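Local coordinates for Lin2111 protein (Listeria innocua, PDB 3EDP) that probably binds DNA as a GntR-family transcription regulator that joins a winged helix-turn-helix domain to a UTRA domain, its regulon and effector being unknown, at residues S207-E212 and P216-Y221; E115-K120 and I144-L149. All blocks are in the same frame, centred on the assembly; numbering follows the deposited sequence.

Interaction 1 (S207-E212 and P216-Y221); sequences SVFYAE and PIAIQY
Ser207 and Gln220 bind each other twice through their backbones, Ser207 N giving to Gln220 O at 2.8 Å and Gln220 N giving back to Ser207 O at 2.9 Å. The next hydrogen-bonded pair is Phe209 with Ala218, where Phe209 N reaches Ala218 O at 2.8 Å. The return bond is disturbed: Phe209 O takes Ile217 N at 2.8 Å, nearly straight at 173°, and Ala218 N adds only a weak second bond. Ser207 OG bonds the side-chain amide of Gln179 on strand 176-185 and a water that also bonds weakly to Gln220 O. Phe209 CG stands beside its own backbone N (chi1 -63°), which sets the ring edge-on to Ala218 O and Gln220 OE1. Apolar contacts divide between the two faces. On one, Phe209 CD2 is 4.0 Å from Ala218 CB. On the other, Tyr210 CE1 lies 3.6 Å from Pro216 CG, and Val208 CG1 runs alongside Pro216 CB. The bulge residue Ile217 turns its CG2 to Ala211 CB. Two residues, Ile217 and Ala218, thus face the single Phe209: this is a classic beta bulge in an antiparallel beta hairpin, here within the sheet of the UTRA domain.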
ATOM      1  N   SER A 207       0.669  -0.876  -8.354  1.00 31.38           N
ATOM      2  CA  SER A 207       0.802   0.145  -7.319  1.00 24.02           C
ATOM      3  C   SER A 207       1.686   1.279  -7.825  1.00 30.60           C
ATOM      4  O   SER A 207       2.765   1.041  -8.375  1.00 30.21           O
ATOM      5  CB  SER A 207       1.412  -0.445  -6.048  1.00 22.43           C
ATOM      6  OG  SER A 207       0.699  -1.567  -5.577  1.00 27.77           O
ATOM      7  N   VAL A 208       1.217   2.509  -7.666  1.00 26.18           N
ATOM      8  CA  VAL A 208       2.053   3.670  -7.914  1.00 30.59           C
ATOM      9  C   VAL A 208       2.259   4.396  -6.584  1.00 29.78           C
ATOM     10  O   VAL A 208       1.299   4.776  -5.930  1.00 28.14           O
ATOM     11  CB  VAL A 208       1.418   4.620  -8.936  1.00 34.31           C
ATOM     12  CG1 VAL A 208       2.306   5.849  -9.132  1.00 32.85           C
ATOM     13  CG2 VAL A 208       1.193   3.893 -10.260  1.00 32.59           C
ATOM     14  N   PHE A 209       3.509   4.545  -6.163  1.00 30.54           N
ATOM     15  CA  PHE A 209       3.804   5.201  -4.895  1.00 24.16           C
ATOM     16  C   PHE A 209       4.138   6.663  -5.180  1.00 22.87           C
ATOM     17  O   PHE A 209       4.942   6.963  -6.073  1.00 27.21           O
ATOM     18  CB  PHE A 209       4.978   4.528  -4.187  1.00 27.79           C
ATOM     19  CG  PHE A 209       4.737   3.084  -3.801  1.00 27.06           C
ATOM     20  CD1 PHE A 209       4.297   2.756  -2.529  1.00 33.13           C
ATOM     21  CD2 PHE A 209       4.984   2.060  -4.700  1.00 21.63           C
ATOM     22  CE1 PHE A 209       4.096   1.429  -2.159  1.00 28.04           C
ATOM     23  CE2 PHE A 209       4.782   0.729  -4.340  1.00 22.22           C
ATOM     24  CZ  PHE A 209       4.336   0.415  -3.068  1.00 27.40           C
ATOM     25  N   TYR A 210       3.515   7.566  -4.431  1.00 28.77           N
ATOM     26  CA  TYR A 210       3.714   8.998  -4.625  1.00 30.80           C
ATOM     27  C   TYR A 210       4.379   9.646  -3.426  1.00 31.44           C
ATOM     28  O   TYR A 210       4.084   9.299  -2.282  1.00 24.52           O
ATOM     29  CB  TYR A 210       2.366   9.697  -4.838  1.00 27.05           C
ATOM     30  CG  TYR A 210       1.697   9.389  -6.156  1.00 30.51           C
ATOM     31  CD1 TYR A 210       1.884  10.218  -7.254  1.00 34.69           C
ATOM     32  CD2 TYR A 210       0.868   8.279  -6.302  1.00 28.31           C
ATOM     33  CE1 TYR A 210       1.278   9.956  -8.459  1.00 33.25           C
ATOM     34  CE2 TYR A 210       0.246   8.011  -7.515  1.00 30.34           C
ATOM     35  CZ  TYR A 210       0.462   8.853  -8.588  1.00 32.55           C
ATOM     36  OH  TYR A 210      -0.138   8.612  -9.797  1.00 44.80           O
ATOM     37  N   ALA A 211       5.274  10.590  -3.705  1.00 24.86           N
ATOM     38  CA  ALA A 211       5.669  11.597  -2.732  1.00 27.62           C
ATOM     39  C   ALA A 211       4.610  12.704  -2.765  1.00 31.77           C
ATOM     40  O   ALA A 211       3.777  12.736  -3.670  1.00 30.61           O
ATOM     41  CB  ALA A 211       7.048  12.174  -3.077  1.00 25.20           C
ATOM     42  N   GLU A 212       4.646  13.607  -1.788  1.00 27.83           N
ATOM     43  CA  GLU A 212       3.726  14.744  -1.760  1.00 36.98           C
ATOM     44  C   GLU A 212       3.716  15.511  -3.080  1.00 40.58           C
ATOM     45  O   GLU A 212       4.693  15.492  -3.832  1.00 34.80           O
ATOM     46  CB  GLU A 212       4.069  15.697  -0.609  1.00 39.91           C
ATOM     47  CG  GLU A 212       3.216  15.492   0.631  1.00 42.94           C
ATOM     48  CD  GLU A 212       3.470  16.537   1.696  1.00 40.08           C
ATOM     49  OE1 GLU A 212       4.498  16.424   2.399  1.00 45.12           O
ATOM     50  OE2 GLU A 212       2.637  17.459   1.846  1.00 33.67           O
ATOM     51  N   PRO A 216       5.116  10.783  -8.531  1.00 34.24           N
ATOM     52  CA  PRO A 216       5.336   9.332  -8.479  1.00 30.33           C
ATOM     53  C   PRO A 216       6.813   9.060  -8.237  1.00 31.85           C
ATOM     54  O   PRO A 216       7.656   9.673  -8.884  1.00 28.67           O
ATOM     55  CB  PRO A 216       4.944   8.859  -9.885  1.00 29.91           C
ATOM     56  CG  PRO A 216       4.231  10.022 -10.525  1.00 38.27           C
ATOM     57  CD  PRO A 216       4.822  11.244  -9.897  1.00 36.77           C
ATOM     58  N   ILE A 217       7.121   8.171  -7.302  1.00 31.81           N
ATOM     59  CA  ILE A 217       8.508   7.851  -6.995  1.00 31.07           C
ATOM     60  C   ILE A 217       8.816   6.383  -7.248  1.00 29.52           C
ATOM     61  O   ILE A 217       9.984   6.001  -7.364  1.00 30.50           O
ATOM     62  CB  ILE A 217       8.874   8.211  -5.533  1.00 25.29           C
ATOM     63  CG1 ILE A 217       8.018   7.409  -4.551  1.00 26.17           C
ATOM     64  CG2 ILE A 217       8.722   9.719  -5.294  1.00 25.33           C
ATOM     65  CD1 ILE A 217       8.331   7.699  -3.086  1.00 32.53           C
ATOM     66  N   ALA A 218       7.777   5.559  -7.347  1.00 22.06           N
ATOM     67  CA  ALA A 218       7.990   4.129  -7.564  1.00 27.61           C
ATOM     68  C   ALA A 218       6.757   3.433  -8.131  1.00 29.96           C
ATOM     69  O   ALA A 218       5.627   3.866  -7.914  1.00 24.61           O
ATOM     70  CB  ALA A 218       8.428   3.453  -6.271  1.00 17.53           C
ATOM     71  N   ILE A 219       6.986   2.355  -8.867  1.00 23.26           N
ATOM     72  CA  ILE A 219       5.903   1.536  -9.389  1.00 28.45           C
ATOM     73  C   ILE A 219       6.155   0.084  -9.046  1.00 30.23           C
ATOM     74  O   ILE A 219       7.291  -0.396  -9.147  1.00 29.13           O
ATOM     75  CB  ILE A 219       5.812   1.626 -10.922  1.00 39.99           C
ATOM     76  CG1 ILE A 219       5.524   3.058 -11.363  1.00 41.37           C
ATOM     77  CG2 ILE A 219       4.736   0.685 -11.438  1.00 43.20           C
ATOM     78  CD1 ILE A 219       5.696   3.263 -12.844  1.00 44.50           C
ATOM     79  N   GLN A 220       5.095  -0.616  -8.661  1.00 28.25           N
ATOM     80  CA  GLN A 220       5.164  -2.055  -8.411  1.00 27.87           C
ATOM     81  C   GLN A 220       4.033  -2.788  -9.116  1.00 26.46           C
ATOM     82  O   GLN A 220       2.893  -2.323  -9.131  1.00 22.22           O
ATOM     83  CB  GLN A 220       5.083  -2.337  -6.917  1.00 23.41           C
ATOM     84  CG  GLN A 220       5.164  -3.817  -6.551  1.00 22.15           C
ATOM     85  CD  GLN A 220       5.206  -4.012  -5.037  1.00 32.88           C
ATOM     86  OE1 GLN A 220       4.819  -3.123  -4.286  1.00 34.59           O
ATOM     87  NE2 GLN A 220       5.700  -5.162  -4.591  1.00 36.23           N
ATOM     88  N   TYR A 221       4.360  -3.926  -9.716  1.00 27.00           N
ATOM     89  CA  TYR A 221       3.357  -4.805 -10.292  1.00 28.60           C
ATOM     90  C   TYR A 221       3.477  -6.124  -9.570  1.00 32.09           C
ATOM     91  O   TYR A 221       4.560  -6.690  -9.481  1.00 33.79           O
ATOM     92  CB  TYR A 221       3.578  -5.010 -11.792  1.00 24.74           C
ATOM     93  CG  TYR A 221       3.538  -3.739 -12.598  1.00 27.36           C
ATOM     94  CD1 TYR A 221       2.341  -3.065 -12.807  1.00 34.76           C
ATOM     95  CD2 TYR A 221       4.698  -3.206 -13.146  1.00 31.97           C
ATOM     96  CE1 TYR A 221       2.300  -1.891 -13.546  1.00 35.55           C
ATOM     97  CE2 TYR A 221       4.666  -2.041 -13.889  1.00 34.27           C
ATOM     98  CZ  TYR A 221       3.463  -1.391 -14.090  1.00 39.09           C
ATOM     99  OH  TYR A 221       3.430  -0.231 -14.826  1.00 42.89           O
TER
HETATM  100  O   HOH W   1       1.531  -3.891  -6.406  1.00 24.65           O

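Interaction 2 (E115-K120 and I144-L149); sequences EIFGMK and ILPLGL
Phe117, in the last turn of helix 110-117, sends its ring against Pro146 and Ile144 at the end of strand 137-146. From CB, which points toward the strand, the side chain turns CG to a place beside the backbone N and opposite the carbonyl carbon (chi1 -74°). CG already lies beneath the proline, 3.9 Å from Pro146 CG. Further out, CD1 and CE1 come closer, CE1 to 3.5 Å from Pro146 CG, while CD2 and CE2 sit a little farther from the same carbon. Pro146 CG therefore stands over the middle of the ring, 3.6 Å from its centroid and 13° off the normal, a CH-pi contact with the proline approaching head-on. CE2 also meets Ile144 CG2 at 3.9 Å, and the tip, CZ, touches Pro146 CD as well as CG. Ile144 O lies near the ring plane, at the edge by CZ, 3.8 Å away.

Met119, a selenomethionine, follows the positive-phi Gly118 that ends the helical conformation. Its chain, bent at chi3 (-66°), crosses the proline obliquely, and CE ends 4.1 Å from Pro146 CB, with SE equally near that carbon. Pro146 thus meets an aromatic face at CG and CD and the selenoether end at CB. Val125 also touches Met119, and Ile219 and Pro216 touch Phe117, extending the apolar surroundings to both strands that flank 137-146. What results is helix-on-sheet packing, with the C-terminus of helix 110-117 seated on a face of the antiparallel sheet of the UTRA domain.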
ATOM      1  N   GLU A 115       6.155   8.383 -19.118  1.00 50.97           N
ATOM      2  CA  GLU A 115       4.866   9.051 -19.039  1.00 56.77           C
ATOM      3  C   GLU A 115       4.260   8.949 -17.636  1.00 55.08           C
ATOM      4  O   GLU A 115       3.667   9.908 -17.139  1.00 47.02           O
ATOM      5  CB  GLU A 115       3.911   8.487 -20.097  1.00 63.10           C
ATOM      6  CG  GLU A 115       2.442   8.763 -19.834  1.00 74.71           C
ATOM      7  CD  GLU A 115       1.796   7.691 -18.975  1.00 85.41           C
ATOM      8  OE1 GLU A 115       2.164   6.503 -19.130  1.00 91.68           O
ATOM      9  OE2 GLU A 115       0.920   8.033 -18.150  1.00 81.18           O
ATOM     10  N   ILE A 116       4.417   7.790 -17.001  1.00 44.75           N
ATOM     11  CA  ILE A 116       3.932   7.600 -15.637  1.00 44.71           C
ATOM     12  C   ILE A 116       4.698   8.444 -14.619  1.00 45.15           C
ATOM     13  O   ILE A 116       4.097   9.084 -13.759  1.00 48.52           O
ATOM     14  CB  ILE A 116       3.999   6.126 -15.214  1.00 49.88           C
ATOM     15  CG1 ILE A 116       2.973   5.307 -15.998  1.00 50.97           C
ATOM     16  CG2 ILE A 116       3.755   5.998 -13.713  1.00 48.68           C
ATOM     17  CD1 ILE A 116       3.155   3.807 -15.874  1.00 50.18           C
ATOM     18  N   PHE A 117       6.023   8.439 -14.710  1.00 42.73           N
ATOM     19  CA  PHE A 117       6.852   9.194 -13.775  1.00 38.21           C
ATOM     20  C   PHE A 117       6.928  10.659 -14.161  1.00 46.04           C
ATOM     21  O   PHE A 117       7.390  11.492 -13.383  1.00 53.80           O
ATOM     22  CB  PHE A 117       8.270   8.610 -13.708  1.00 41.08           C
ATOM     23  CG  PHE A 117       8.356   7.316 -12.948  1.00 38.65           C
ATOM     24  CD1 PHE A 117       8.210   7.297 -11.568  1.00 37.36           C
ATOM     25  CD2 PHE A 117       8.581   6.121 -13.611  1.00 34.76           C
ATOM     26  CE1 PHE A 117       8.293   6.107 -10.863  1.00 33.41           C
ATOM     27  CE2 PHE A 117       8.659   4.929 -12.913  1.00 38.42           C
ATOM     28  CZ  PHE A 117       8.513   4.919 -11.540  1.00 32.01           C
ATOM     29  N   GLY A 118       6.476  10.972 -15.370  1.00 46.78           N
ATOM     30  CA  GLY A 118       6.653  12.305 -15.912  1.00 40.49           C
ATOM     31  C   GLY A 118       8.129  12.632 -16.025  1.00 51.71           C
ATOM     32  O   GLY A 118       8.566  13.698 -15.597  1.00 54.04           O
HETATM   33  N   MSE A 119       8.896  11.702 -16.593  1.00 57.20           N
HETATM   34  CA  MSE A 119      10.334  11.879 -16.786  1.00 51.49           C
HETATM   35  C   MSE A 119      10.711  11.697 -18.258  1.00 53.29           C
HETATM   36  O   MSE A 119       9.849  11.453 -19.104  1.00 54.19           O
HETATM   37  CB  MSE A 119      11.121  10.901 -15.904  1.00 50.66           C
HETATM   38  CG  MSE A 119      10.979   9.438 -16.305  1.00 56.19           C
HETATM   39 SE   MSE A 119      11.682   8.174 -14.982  0.68 51.46          SE
HETATM   40  CE  MSE A 119      13.571   8.639 -15.082  1.00 72.96           C
ATOM     41  N   LYS A 120      12.000  11.817 -18.563  1.00 53.68           N
ATOM     42  CA  LYS A 120      12.470  11.651 -19.936  1.00 62.66           C
ATOM     43  C   LYS A 120      12.691  10.179 -20.275  1.00 60.83           C
ATOM     44  O   LYS A 120      13.284   9.433 -19.494  1.00 58.94           O
ATOM     45  CB  LYS A 120      13.750  12.453 -20.174  1.00 71.14           C
ATOM     46  CG  LYS A 120      13.587  13.946 -19.952  1.00 81.18           C
ATOM     47  CD  LYS A 120      12.340  14.470 -20.651  1.00 89.47           C
ATOM     48  CE  LYS A 120      12.243  15.989 -20.567  1.00 92.16           C
ATOM     49  NZ  LYS A 120      13.330  16.662 -21.333  1.00 89.70           N
ATOM     50  N   ILE A 144       9.875  -0.814 -10.212  1.00 25.14           N
ATOM     51  CA  ILE A 144      10.577   0.168 -11.018  1.00 27.24           C
ATOM     52  C   ILE A 144      10.871   1.397 -10.153  1.00 24.93           C
ATOM     53  O   ILE A 144       9.954   2.010  -9.610  1.00 29.58           O
ATOM     54  CB  ILE A 144       9.745   0.581 -12.243  1.00 27.58           C
ATOM     55  CG1 ILE A 144       9.320  -0.652 -13.047  1.00 31.35           C
ATOM     56  CG2 ILE A 144      10.531   1.559 -13.116  1.00 25.31           C
ATOM     57  CD1 ILE A 144      10.458  -1.358 -13.771  1.00 34.82           C
ATOM     58  N   LEU A 145      12.150   1.734 -10.016  1.00 25.87           N
ATOM     59  CA  LEU A 145      12.594   2.879  -9.216  1.00 25.43           C
ATOM     60  C   LEU A 145      13.532   3.751 -10.045  1.00 29.76           C
ATOM     61  O   LEU A 145      14.613   3.314 -10.405  1.00 31.61           O
ATOM     62  CB  LEU A 145      13.371   2.400  -7.989  1.00 26.11           C
ATOM     63  CG  LEU A 145      12.734   1.413  -7.008  1.00 38.13           C
ATOM     64  CD1 LEU A 145      13.739   1.016  -5.924  1.00 37.50           C
ATOM     65  CD2 LEU A 145      11.511   2.014  -6.381  1.00 29.88           C
ATOM     66  N   PRO A 146      13.125   4.991 -10.350  1.00 35.34           N
ATOM     67  CA  PRO A 146      14.007   5.875 -11.126  1.00 34.30           C
ATOM     68  C   PRO A 146      15.309   6.176 -10.386  1.00 31.85           C
ATOM     69  O   PRO A 146      15.304   6.470  -9.188  1.00 33.25           O
ATOM     70  CB  PRO A 146      13.175   7.153 -11.287  1.00 36.47           C
ATOM     71  CG  PRO A 146      11.754   6.711 -11.078  1.00 34.84           C
ATOM     72  CD  PRO A 146      11.832   5.625 -10.052  1.00 28.07           C
ATOM     73  N   LEU A 147      16.416   6.086 -11.116  1.00 27.48           N
ATOM     74  CA  LEU A 147      17.745   6.341 -10.586  1.00 35.43           C
ATOM     75  C   LEU A 147      17.842   7.684  -9.891  1.00 35.25           C
ATOM     76  O   LEU A 147      18.383   7.777  -8.794  1.00 37.60           O
ATOM     77  CB  LEU A 147      18.775   6.291 -11.714  1.00 42.57           C
ATOM     78  CG  LEU A 147      19.499   4.966 -11.907  1.00 58.33           C
ATOM     79  CD1 LEU A 147      20.501   4.769 -10.787  1.00 58.06           C
ATOM     80  CD2 LEU A 147      18.503   3.814 -11.980  1.00 58.92           C
ATOM     81  N   GLY A 148      17.323   8.720 -10.544  1.00 31.00           N
ATOM     82  CA  GLY A 148      17.367  10.075 -10.013  1.00 34.39           C
ATOM     83  C   GLY A 148      16.603  10.277  -8.715  1.00 37.20           C
ATOM     84  O   GLY A 148      16.749  11.303  -8.058  1.00 36.14           O
ATOM     85  N   LEU A 149      15.780   9.301  -8.347  1.00 31.70           N
ATOM     86  CA  LEU A 149      14.989   9.382  -7.127  1.00 29.15           C
ATOM     87  C   LEU A 149      15.601   8.507  -6.031  1.00 34.37           C
ATOM     88  O   LEU A 149      15.296   8.671  -4.851  1.00 38.31           O
ATOM     89  CB  LEU A 149      13.547   8.943  -7.407  1.00 31.94           C
ATOM     90  CG  LEU A 149      12.511  10.002  -7.806  1.00 37.49           C
ATOM     91  CD1 LEU A 149      13.143  11.232  -8.440  1.00 39.81           C
ATOM     92  CD2 LEU A 149      11.440   9.408  -8.706  1.00 29.76           C
TER

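In the fold
Interactions 1 and 2 lie with their centres about 10 Å apart and meet along neighbouring strands 137-146 and 215-225 of one antiparallel sheet. Ile219 O and Ile144 N, 2.8 Å apart, are probably hydrogen-bonded, tying the hairpin of interaction 1 to the strand of interaction 2. The helix reaches both: Ile219 CD1 packs 3.4 Å from Phe117 CE2, and Pro216 CG comes equally near Ile116 O. Hence the hairpin face bearing Val208, Tyr210, Pro216 and Ile219 is the one that adjoins helix 110-117, whereas Phe209 and Ala218, on the other face, touch Val167 of helix 163-167. A glycerol, probably from the crystallisation liquor, lies about 6 Å from the Ile144 side chain.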